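Local structure of Alpha/beta fold hydrolase (Pseudomonas aeruginosa, 6I8W) at residues V45-Y54 with R118-I126; R80-Y89 with E294-D305. The protein is a membrane-bound phospholipase A of the alpha/beta hydrolase fold, a virulence factor of its bacterium that degrades membrane phospholipids. One frame throughout, in Å; residues are numbered along the deposited sequence.

Contact 1. Residues V45-Y54 with R118-I126; sequences VQVDNLEIAY and RVANFAAAI
F122 reaches out from the helix 118-125 and plants the edge of its ring on the face of Y54, the two planes 76° apart and their centroids 5.2 Å from each other: an edge-to-face, T-shaped pair. Followed outward from the backbone, the F122 side chain meets V47 first, with CB near its CG2 methyl. CG stands anti to the backbone N (chi1 166°), which swings the ring toward the hairpin. CD1 meets both CG1 of V45 and CG2 of I52, the latter 3.8 Å away. CE1 sits 3.6 Å from Y54 CD1 and also touches V45 CG1, and CZ ends over the Y54 ring, displaced toward its rim. I126, just past the helix end, lays CG2 3.6 Å from the OH of Y54.

Closer to the turn, V47 wedges its two methyls against the helix. CG1 rests 3.6 Å from N121 CB, while CG2 packs on the CB of A125, which also takes CG2 of V45. The type I' turn from V47 to L50 closes the hairpin and places D48 beside N121, where ND2 gives OD2 a weak hydrogen bond of 3.1 Å, bent to 124°, with amide and carboxylate planes nearly perpendicular. L50 CD1 lies against NE of R118, whose NH1 is held by S109 O. F122 also touches V92 of strand 90-94 and L66 of strand 64-68. Apolar packing thus carries the join of hairpin and helix, and the weak D48–N121 bond at the exposed end of the contact probably adds little to its strength.

Contact 2. Residues R80-Y89 with E294-D305; sequences RFARPLTERY and EETAQHYQAFLD. With CO2 (carbon dioxide), chain H; BOG (octyl beta-D-glucopyranoside), chain D; IPA (isopropyl alcohol), chain E.
One of the carbon dioxide pockets lies at the end of this contact, lined in part by Y89 and L304. The Y89 hydroxyl donates to CO2 O2 (2.9 Å) and, in one of two conformers of Q301, accepts from Q301 NE2 at 2.9 Å, a fairly straight bond of 158° close to the amide plane. L304 CD1 packs at 3.7 Å from Y89 CZ. In that conformer the Q301 chain, turned about its CB-CG bond (chi2 65°), stacks its amide on one face of the R88 guanidinium, the planes 11° apart. R88 NH2 reaches past it to D305 OD1, a 3.1 Å salt bridge on the syn side of the carboxylate.

Farther back the contact is apolar. F81 CZ abuts Y300 CD2 at 3.5 Å, the rings near parallel yet slid apart, and F81 CE1 touches T296 CG2; P84 CG presses on the CB of A297. At the far end a water donates to both R80 O and E294 OE2, and R80 NE is salt-bridged to E34 of helix 3-38. Segment 80-89 and helix 293-308 pack side by side on the sheet: L85, Y89, Y300 and L304 touch L65 of strand 64-68, while T296 and F303 touch strands 250-255 and 276-281.

Contacts 1 and 2 do not touch: their centres are 25 Å apart and their nearest atoms about 11 Å. Both involve the same mixed sheet: contact 1 packs a helix on its edge hairpin, strands 41-47 and 50-57, whereas contact 2 sets a helix and the segment 80-89 against it, the helix toward the other margin. F122 touches L66 of strand 64-68 and contact 2 gathers on the adjacent L65, consistent with the contacts lying on opposite faces of the sheet. Each has a carbon dioxide nearby, bound by Y89 in contact 2 and about 5 Å from the Y54 side chain in contact 1. The probable catalytic triad, S137, H286 and D258, belongs to neither.

Contact 1. Residues V45-Y54 with R118-I126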
loop_
_atom_site.group_PDB
_atom_site.type_symbol
_atom_site.label_atom_id
_atom_site.label_comp_id
_atom_site.label_asym_id
_atom_site.label_seq_id
_atom_site.Cartn_x
_atom_site.Cartn_y
_atom_site.Cartn_z
ATOM N N VAL A 45 -5.106 -7.557 15.148
ATOM C CA VAL A 45 -4.892 -8.931 15.563
ATOM C C VAL A 45 -3.396 -9.145 15.759
ATOM O O VAL A 45 -2.572 -8.588 15.026
ATOM C CB VAL A 45 -5.483 -9.936 14.526
ATOM C CG1 VAL A 45 -4.842 -9.760 13.169
ATOM C CG2 VAL A 45 -5.335 -11.383 15.026
ATOM N N GLN A 46 -3.046 -9.937 16.761
ATOM C CA GLN A 46 -1.658 -10.288 17.027
ATOM C C GLN A 46 -1.235 -11.477 16.179
ATOM O O GLN A 46 -1.849 -12.548 16.240
ATOM C CB GLN A 46 -1.457 -10.619 18.515
ATOM C CG GLN A 46 -1.767 -9.450 19.449
ATOM C CD GLN A 46 -1.876 -9.884 20.904
ATOM O OE1 GLN A 46 -1.978 -11.072 21.203
ATOM N NE2 GLN A 46 -1.855 -8.918 21.814
ATOM N N VAL A 47 -0.160 -11.291 15.420
ATOM C CA VAL A 47 0.383 -12.322 14.543
ATOM C C VAL A 47 1.871 -12.440 14.839
ATOM O O VAL A 47 2.602 -11.463 14.653
ATOM C CB VAL A 47 0.154 -11.974 13.046
ATOM C CG1 VAL A 47 0.684 -13.086 12.178
ATOM C CG2 VAL A 47 -1.330 -11.697 12.780
ATOM N N ASP A 48 2.293 -13.615 15.322
ATOM C CA ASP A 48 3.649 -13.827 15.834
ATOM C C ASP A 48 4.016 -12.701 16.804
ATOM O O ASP A 48 5.131 -12.154 16.769
ATOM C CB ASP A 48 4.700 -13.949 14.723
ATOM C CG ASP A 48 4.557 -15.228 13.908
ATOM O OD1 ASP A 48 4.298 -16.302 14.493
ATOM O OD2 ASP A 48 4.757 -15.174 12.682
ATOM N N ASN A 49 3.052 -12.370 17.658
ATOM C CA ASN A 49 3.213 -11.352 18.691
ATOM C C ASN A 49 3.411 -9.948 18.124
ATOM O O ASN A 49 3.796 -9.043 18.848
ATOM C CB ASN A 49 4.385 -11.701 19.624
ATOM C CG ASN A 49 4.246 -11.065 21.004
ATOM O OD1 ASN A 49 3.147 -10.968 21.548
ATOM N ND2 ASN A 49 5.360 -10.623 21.569
ATOM N N LEU A 50 3.121 -9.750 16.842
ATOM C CA LEU A 50 3.087 -8.386 16.332
ATOM C C LEU A 50 1.642 -7.945 16.193
ATOM O O LEU A 50 0.808 -8.677 15.658
ATOM C CB LEU A 50 3.767 -8.270 14.967
ATOM C CG LEU A 50 5.211 -8.733 14.784
ATOM C CD1 LEU A 50 5.688 -8.307 13.397
ATOM C CD2 LEU A 50 6.119 -8.203 15.883
ATOM N N GLU A 51 1.354 -6.719 16.610
ATOM C CA GLU A 51 0.015 -6.181 16.399
ATOM C C GLU A 51 -0.125 -5.722 14.963
ATOM O O GLU A 51 0.620 -4.873 14.489
ATOM C CB GLU A 51 -0.287 -5.027 17.352
ATOM C CG GLU A 51 -1.689 -4.469 17.157
ATOM C CD GLU A 51 -2.199 -3.744 18.388
ATOM O OE1 GLU A 51 -1.601 -3.918 19.472
ATOM O OE2 GLU A 51 -3.195 -3.000 18.272
ATOM N N ILE A 52 -1.076 -6.312 14.261
ATOM C CA ILE A 52 -1.329 -5.913 12.892
ATOM C C ILE A 52 -2.679 -5.222 12.806
ATOM O O ILE A 52 -3.707 -5.833 13.090
ATOM C CB ILE A 52 -1.268 -7.116 11.963
ATOM C CG1 ILE A 52 0.139 -7.743 12.047
ATOM C CG2 ILE A 52 -1.668 -6.712 10.530
ATOM C CD1 ILE A 52 0.418 -8.752 10.953
ATOM N N ALA A 53 -2.661 -3.937 12.449
ATOM C CA ALA A 53 -3.881 -3.176 12.258
ATOM C C ALA A 53 -4.444 -3.468 10.874
ATOM O O ALA A 53 -3.688 -3.639 9.908
ATOM C CB ALA A 53 -3.621 -1.657 12.426
ATOM N N TYR A 54 -5.765 -3.527 10.764
ATOM C CA TYR A 54 -6.357 -3.746 9.454
ATOM C C TYR A 54 -7.740 -3.159 9.357
ATOM O O TYR A 54 -8.387 -2.882 10.361
ATOM C CB TYR A 54 -6.390 -5.247 9.104
ATOM C CG TYR A 54 -7.264 -6.148 9.972
ATOM C CD1 TYR A 54 -6.806 -6.629 11.195
ATOM C CD2 TYR A 54 -8.537 -6.545 9.544
ATOM C CE1 TYR A 54 -7.596 -7.469 11.997
ATOM C CE2 TYR A 54 -9.334 -7.400 10.337
ATOM C CZ TYR A 54 -8.855 -7.851 11.552
ATOM O OH TYR A 54 -9.629 -8.685 12.329
ATOM N N ARG A 118 4.356 -13.309 6.940
ATOM C CA ARG A 118 3.506 -12.635 7.919
ATOM C C ARG A 118 2.079 -12.442 7.369
ATOM O O ARG A 118 1.098 -12.578 8.104
ATOM C CB ARG A 118 4.111 -11.277 8.324
ATOM C CG ARG A 118 5.493 -11.372 9.042
ATOM C CD ARG A 118 5.907 -10.020 9.653
ATOM N NE ARG A 118 7.188 -10.106 10.356
ATOM C CZ ARG A 118 8.307 -9.501 9.965
ATOM N NH1 ARG A 118 8.306 -8.759 8.863
ATOM N NH2 ARG A 118 9.430 -9.641 10.676
ATOM N N VAL A 119 1.966 -12.116 6.084
ATOM C CA VAL A 119 0.650 -11.888 5.483
ATOM C C VAL A 119 -0.141 -13.199 5.446
ATOM O O VAL A 119 -1.338 -13.221 5.742
ATOM C CB VAL A 119 0.749 -11.306 4.061
ATOM C CG1 VAL A 119 -0.637 -11.215 3.435
ATOM C CG2 VAL A 119 1.400 -9.930 4.080
ATOM N N ALA A 120 0.530 -14.294 5.107
ATOM C CA ALA A 120 -0.117 -15.603 5.127
ATOM C C ALA A 120 -0.553 -15.981 6.546
ATOM O O ALA A 120 -1.652 -16.491 6.747
ATOM C CB ALA A 120 0.802 -16.660 4.562
ATOM N N ASN A 121 0.310 -15.736 7.527
ATOM C CA ASN A 121 -0.046 -15.978 8.922
ATOM C C ASN A 121 -1.215 -15.079 9.366
ATOM O O ASN A 121 -2.057 -15.490 10.169
ATOM C CB ASN A 121 1.162 -15.736 9.843
ATOM C CG ASN A 121 2.269 -16.763 9.652
ATOM O OD1 ASN A 121 2.041 -17.844 9.121
ATOM N ND2 ASN A 121 3.481 -16.416 10.085
ATOM N N PHE A 122 -1.242 -13.854 8.857
ATOM C CA PHE A 122 -2.344 -12.926 9.129
ATOM C C PHE A 122 -3.676 -13.442 8.559
ATOM O O PHE A 122 -4.707 -13.380 9.220
ATOM C CB PHE A 122 -2.027 -11.533 8.562
ATOM C CG PHE A 122 -3.232 -10.596 8.489
ATOM C CD1 PHE A 122 -3.652 -9.874 9.604
ATOM C CD2 PHE A 122 -3.917 -10.418 7.296
ATOM C CE1 PHE A 122 -4.751 -8.996 9.521
ATOM C CE2 PHE A 122 -5.018 -9.551 7.211
ATOM C CZ PHE A 122 -5.431 -8.848 8.318
ATOM N N ALA A 123 -3.655 -13.939 7.330
ATOM C CA ALA A 123 -4.878 -14.472 6.739
ATOM C C ALA A 123 -5.422 -15.615 7.607
ATOM O O ALA A 123 -6.617 -15.656 7.902
ATOM C CB ALA A 123 -4.630 -14.943 5.295
ATOM N N ALA A 124 -4.545 -16.512 8.057
ATOM C CA ALA A 124 -4.971 -17.587 8.946
ATOM C C ALA A 124 -5.523 -17.028 10.258
ATOM O O ALA A 124 -6.501 -17.547 10.805
ATOM C CB ALA A 124 -3.806 -18.569 9.224
ATOM N N ALA A 125 -4.900 -15.965 10.757
ATOM C CA ALA A 125 -5.297 -15.393 12.031
ATOM C C ALA A 125 -6.706 -14.793 11.982
ATOM O O ALA A 125 -7.407 -14.784 12.996
ATOM C CB ALA A 125 -4.291 -14.325 12.468
ATOM N N ILE A 126 -7.132 -14.299 10.826
ATOM C CA ILE A 126 -8.506 -13.778 10.735
ATOM C C ILE A 126 -9.455 -14.789 10.088
ATOM O O ILE A 126 -10.601 -14.474 9.769
ATOM C CB ILE A 126 -8.577 -12.436 9.961
ATOM C CG1 ILE A 126 -8.065 -12.590 8.528
ATOM C CG2 ILE A 126 -7.793 -11.360 10.699
ATOM C CD1 ILE A 126 -8.450 -11.409 7.615
#

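Contact 2. Residues R80-Y89 with E294-D305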
loop_
_atom_site.group_PDB
_atom_site.type_symbol
_atom_site.label_atom_id
_atom_site.label_comp_id
_atom_site.label_asym_id
_atom_site.label_seq_id
_atom_site.Cartn_x
_atom_site.Cartn_y
_atom_site.Cartn_z
ATOM N N ARG A 80 -10.807 4.469 -1.301
ATOM C CA ARG A 80 -11.710 4.822 -2.393
ATOM C C ARG A 80 -11.826 3.680 -3.395
ATOM O O ARG A 80 -12.858 3.486 -4.021
ATOM C CB ARG A 80 -11.238 6.107 -3.069
ATOM C CG ARG A 80 -11.496 7.341 -2.197
ATOM C CD ARG A 80 -10.788 8.577 -2.706
ATOM N NE ARG A 80 -11.104 9.728 -1.868
ATOM C CZ ARG A 80 -10.536 10.919 -1.998
ATOM N NH1 ARG A 80 -9.641 11.117 -2.956
ATOM N NH2 ARG A 80 -10.883 11.913 -1.191
ATOM N N PHE A 81 -10.748 2.926 -3.534
ATOM C CA PHE A 81 -10.714 1.747 -4.392
ATOM C C PHE A 81 -11.654 0.670 -3.864
ATOM O O PHE A 81 -12.308 -0.024 -4.622
ATOM C CB PHE A 81 -9.264 1.237 -4.462
ATOM C CG PHE A 81 -9.072 -0.075 -5.203
ATOM C CD1 PHE A 81 -8.940 -0.092 -6.579
ATOM C CD2 PHE A 81 -8.897 -1.263 -4.504
ATOM C CE1 PHE A 81 -8.699 -1.288 -7.261
ATOM C CE2 PHE A 81 -8.668 -2.448 -5.158
ATOM C CZ PHE A 81 -8.570 -2.465 -6.555
ATOM N N ALA A 82 -11.691 0.528 -2.544
ATOM C CA ALA A 82 -12.450 -0.529 -1.881
ATOM C C ALA A 82 -13.946 -0.225 -1.855
ATOM O O ALA A 82 -14.767 -1.128 -1.758
ATOM C CB ALA A 82 -11.931 -0.720 -0.432
ATOM N N ARG A 83 -14.294 1.047 -1.962
ATOM C CA ARG A 83 -15.684 1.467 -1.859
ATOM C C ARG A 83 -16.627 0.674 -2.793
ATOM O O ARG A 83 -17.638 0.139 -2.339
ATOM C CB ARG A 83 -15.767 2.973 -2.123
ATOM C CG ARG A 83 -17.160 3.557 -2.118
ATOM C CD ARG A 83 -17.103 4.974 -1.584
ATOM N NE ARG A 83 -18.105 5.877 -2.162
ATOM C CZ ARG A 83 -19.401 5.860 -1.872
ATOM N NH1 ARG A 83 -19.883 4.960 -1.022
ATOM N NH2 ARG A 83 -20.224 6.740 -2.440
ATOM N N PRO A 84 -16.298 0.574 -4.104
ATOM C CA PRO A 84 -17.262 -0.216 -4.906
ATOM C C PRO A 84 -17.148 -1.731 -4.717
ATOM O O PRO A 84 -17.984 -2.468 -5.225
ATOM C CB PRO A 84 -16.918 0.160 -6.355
ATOM C CG PRO A 84 -15.478 0.534 -6.298
ATOM C CD PRO A 84 -15.302 1.241 -4.968
ATOM N N LEU A 85 -16.120 -2.184 -4.010
ATOM C CA LEU A 85 -15.866 -3.608 -3.830
ATOM C C LEU A 85 -16.563 -4.228 -2.620
ATOM O O LEU A 85 -16.825 -5.429 -2.611
ATOM C CB LEU A 85 -14.345 -3.858 -3.698
ATOM C CG LEU A 85 -13.544 -3.346 -4.892
ATOM C CD1 LEU A 85 -12.048 -3.586 -4.688
ATOM C CD2 LEU A 85 -14.052 -4.057 -6.134
ATOM N N THR A 86 -16.841 -3.432 -1.585
ATOM C CA THR A 86 -17.378 -4.004 -0.354
ATOM C C THR A 86 -18.837 -4.458 -0.491
ATOM O O THR A 86 -19.332 -5.196 0.356
ATOM C CB THR A 86 -17.284 -3.014 0.830
ATOM O OG1 THR A 86 -17.827 -1.750 0.442
ATOM C CG2 THR A 86 -15.836 -2.809 1.244
ATOM N N GLU A 87 -19.504 -4.064 -1.569
ATOM C CA GLU A 87 -20.870 -4.536 -1.829
ATOM C C GLU A 87 -20.881 -6.024 -2.151
ATOM O O GLU A 87 -21.782 -6.744 -1.740
ATOM C CB GLU A 87 -21.515 -3.764 -2.986
ATOM N N ARG A 88 -19.858 -6.477 -2.868
ATOM C CA ARG A 88 -19.816 -7.841 -3.394
ATOM C C ARG A 88 -18.716 -8.707 -2.783
ATOM O O ARG A 88 -18.706 -9.925 -2.964
ATOM C CB ARG A 88 -19.635 -7.794 -4.916
ATOM C CG ARG A 88 -20.847 -7.212 -5.638
ATOM C CD ARG A 88 -20.579 -7.063 -7.132
ATOM N NE ARG A 88 -20.195 -8.333 -7.746
ATOM C CZ ARG A 88 -19.685 -8.446 -8.969
ATOM N NH1 ARG A 88 -19.491 -7.364 -9.711
ATOM N NH2 ARG A 88 -19.363 -9.639 -9.448
ATOM N N TYR A 89 -17.790 -8.081 -2.061
ATOM C CA TYR A 89 -16.640 -8.802 -1.507
ATOM C C TYR A 89 -16.426 -8.513 -0.047
ATOM O O TYR A 89 -16.863 -7.486 0.468
ATOM C CB TYR A 89 -15.348 -8.464 -2.287
ATOM C CG TYR A 89 -15.424 -8.895 -3.726
ATOM C CD1 TYR A 89 -15.176 -10.217 -4.082
ATOM C CD2 TYR A 89 -15.773 -7.995 -4.727
ATOM C CE1 TYR A 89 -15.279 -10.636 -5.402
ATOM C CE2 TYR A 89 -15.873 -8.402 -6.060
ATOM C CZ TYR A 89 -15.619 -9.723 -6.386
ATOM O OH TYR A 89 -15.706 -10.142 -7.698
ATOM N N GLU A 294 -11.988 4.617 -8.743
ATOM C CA GLU A 294 -13.173 3.923 -9.270
ATOM C C GLU A 294 -12.846 3.279 -10.616
ATOM O O GLU A 294 -13.318 2.194 -10.931
ATOM C CB GLU A 294 -14.374 4.879 -9.404
ATOM C CG GLU A 294 -14.918 5.411 -8.057
ATOM C CD GLU A 294 -16.049 4.561 -7.464
ATOM O OE1 GLU A 294 -16.539 3.638 -8.158
ATOM O OE2 GLU A 294 -16.460 4.825 -6.303
ATOM N N GLU A 295 -12.030 3.960 -11.403
ATOM C CA GLU A 295 -11.583 3.418 -12.677
ATOM C C GLU A 295 -10.720 2.155 -12.486
ATOM O O GLU A 295 -10.908 1.144 -13.162
ATOM C CB GLU A 295 -10.826 4.488 -13.442
ATOM C CG GLU A 295 -10.186 4.019 -14.712
ATOM C CD GLU A 295 -9.588 5.174 -15.480
ATOM O OE1 GLU A 295 -9.865 6.336 -15.097
ATOM O OE2 GLU A 295 -8.821 4.920 -16.438
ATOM N N THR A 296 -9.774 2.214 -11.560
ATOM C CA THR A 296 -8.929 1.072 -11.269
ATOM C C THR A 296 -9.757 -0.094 -10.710
ATOM O O THR A 296 -9.548 -1.241 -11.080
ATOM C CB THR A 296 -7.801 1.442 -10.244
ATOM O OG1 THR A 296 -7.061 2.575 -10.721
ATOM C CG2 THR A 296 -6.838 0.267 -10.063
ATOM N N ALA A 297 -10.699 0.211 -9.825
ATOM C CA ALA A 297 -11.580 -0.810 -9.235
ATOM C C ALA A 297 -12.453 -1.470 -10.286
ATOM O O ALA A 297 -12.805 -2.638 -10.171
ATOM C CB ALA A 297 -12.463 -0.199 -8.140
ATOM N N GLN A 298 -12.851 -0.698 -11.289
ATOM C CA GLN A 298 -13.692 -1.232 -12.357
ATOM C C GLN A 298 -12.909 -2.221 -13.228
ATOM O O GLN A 298 -13.435 -3.259 -13.611
ATOM C CB GLN A 298 -14.260 -0.105 -13.229
ATOM C CG GLN A 298 -15.475 0.597 -12.640
ATOM C CD GLN A 298 -15.972 1.711 -13.535
ATOM O OE1 GLN A 298 -16.877 1.510 -14.346
ATOM N NE2 GLN A 298 -15.372 2.891 -13.407
ATOM N N HIS A 299 -11.655 -1.885 -13.554
ATOM C CA HIS A 299 -10.783 -2.825 -14.279
ATOM C C HIS A 299 -10.591 -4.102 -13.456
ATOM O O HIS A 299 -10.642 -5.221 -13.975
ATOM C CB HIS A 299 -9.406 -2.205 -14.579
ATOM C CG HIS A 299 -9.384 -1.279 -15.756
ATOM N ND1 HIS A 299 -9.768 -1.662 -17.024
ATOM C CD2 HIS A 299 -8.957 0.004 -15.866
ATOM C CE1 HIS A 299 -9.610 -0.650 -17.859
ATOM N NE2 HIS A 299 -9.108 0.372 -17.182
ATOM N N TYR A 300 -10.365 -3.927 -12.163
ATOM C CA TYR A 300 -10.175 -5.060 -11.254
ATOM C C TYR A 300 -11.449 -5.917 -11.148
ATOM O O TYR A 300 -11.367 -7.141 -11.206
ATOM C CB TYR A 300 -9.761 -4.561 -9.873
ATOM C CG TYR A 300 -9.408 -5.644 -8.880
ATOM C CD1 TYR A 300 -8.636 -6.741 -9.258
ATOM C CD2 TYR A 300 -9.814 -5.551 -7.551
ATOM C CE1 TYR A 300 -8.294 -7.735 -8.332
ATOM C CE2 TYR A 300 -9.473 -6.533 -6.618
ATOM C CZ TYR A 300 -8.710 -7.617 -7.023
ATOM O OH TYR A 300 -8.373 -8.590 -6.112
ATOM N N GLN A 301 -12.622 -5.284 -11.011
ATOM C CA GLN A 301 -13.881 -6.033 -10.996
ATOM C C GLN A 301 -14.086 -6.814 -12.284
ATOM O O GLN A 301 -14.610 -7.940 -12.274
ATOM C CB GLN A 301 -15.079 -5.106 -10.783
ATOM C CG GLN A 301 -16.395 -5.860 -10.730
ATOM C CD GLN A 301 -16.490 -6.784 -9.524
ATOM O OE1 GLN A 301 -16.809 -6.334 -8.419
ATOM N NE2 GLN A 301 -16.231 -8.082 -9.731
ATOM N N ALA A 302 -13.686 -6.215 -13.401
ATOM C CA ALA A 302 -13.831 -6.885 -14.687
ATOM C C ALA A 302 -12.964 -8.143 -14.711
ATOM O O ALA A 302 -13.396 -9.213 -15.138
ATOM C CB ALA A 302 -13.461 -5.937 -15.832
ATOM N N PHE A 303 -11.724 -7.979 -14.265
ATOM C CA PHE A 303 -10.780 -9.087 -14.134
ATOM C C PHE A 303 -11.361 -10.193 -13.254
ATOM O O PHE A 303 -11.400 -11.349 -13.659
ATOM C CB PHE A 303 -9.446 -8.575 -13.554
ATOM C CG PHE A 303 -8.534 -9.665 -13.030
ATOM C CD1 PHE A 303 -7.845 -10.495 -13.904
ATOM C CD2 PHE A 303 -8.365 -9.847 -11.658
ATOM C CE1 PHE A 303 -6.998 -11.492 -13.423
ATOM C CE2 PHE A 303 -7.515 -10.840 -11.165
ATOM C CZ PHE A 303 -6.828 -11.653 -12.045
ATOM N N LEU A 304 -11.850 -9.827 -12.064
ATOM C CA LEU A 304 -12.443 -10.804 -11.144
ATOM C C LEU A 304 -13.649 -11.528 -11.749
ATOM O O LEU A 304 -13.872 -12.717 -11.501
ATOM C CB LEU A 304 -12.876 -10.119 -9.847
ATOM C CG LEU A 304 -11.733 -9.593 -8.981
ATOM C CD1 LEU A 304 -12.308 -8.773 -7.836
ATOM C CD2 LEU A 304 -10.902 -10.767 -8.447
ATOM N N ASP A 305 -14.458 -10.793 -12.498
ATOM C CA ASP A 305 -15.618 -11.395 -13.165
ATOM C C ASP A 305 -15.153 -12.500 -14.108
ATOM O O ASP A 305 -15.730 -13.583 -14.142
ATOM C CB ASP A 305 -16.413 -10.352 -13.958
ATOM C CG ASP A 305 -17.324 -9.503 -13.082
ATOM O OD1 ASP A 305 -17.453 -9.793 -11.870
ATOM O OD2 ASP A 305 -17.923 -8.544 -13.616
HETATM C C CO2 H . -14.973 -13.514 -8.519
HETATM O O1 CO2 H . -14.057 -14.014 -8.946
HETATM O O2 CO2 H . -15.873 -13.000 -8.096
HETATM C C1 BOG D . -10.467 15.314 1.130
HETATM O O1 BOG D . -9.452 14.356 0.825
HETATM C C2 BOG D . -10.794 16.059 -0.171
HETATM O O2 BOG D . -9.822 17.087 -0.351
HETATM C C3 BOG D . -12.191 16.674 -0.224
HETATM O O3 BOG D . -12.498 17.179 -1.533
HETATM C C4 BOG D . -13.184 15.598 0.171
HETATM O O4 BOG D . -14.538 16.063 0.015
HETATM C C5 BOG D . -12.853 15.253 1.622
HETATM O O5 BOG D . -11.573 14.608 1.705
HETATM C C6 BOG D . -13.932 14.404 2.297
HETATM O O6 BOG D . -13.565 13.024 2.334
HETATM C "C1'" BOG D . -8.985 13.638 1.962
HETATM C "C2'" BOG D . -8.193 12.430 1.483
HETATM C "C3'" BOG D . -7.512 12.761 0.165
HETATM C "C4'" BOG D . -6.499 11.705 -0.237
HETATM C "C5'" BOG D . -5.306 12.394 -0.885
HETATM C "C6'" BOG D . -4.411 11.393 -1.598
HETATM C "C7'" BOG D . -3.005 11.957 -1.753
HETATM C "C8'" BOG D . -3.045 13.296 -2.450
HETATM C C1 IPA E . -6.343 7.465 -0.526
HETATM C C2 IPA E . -7.731 6.994 -0.113
HETATM C C3 IPA E . -8.542 8.149 0.461
HETATM O O2 IPA E . -8.390 6.417 -1.251
HETATM O O HOH W 1 -14.564 5.441 -4.379
#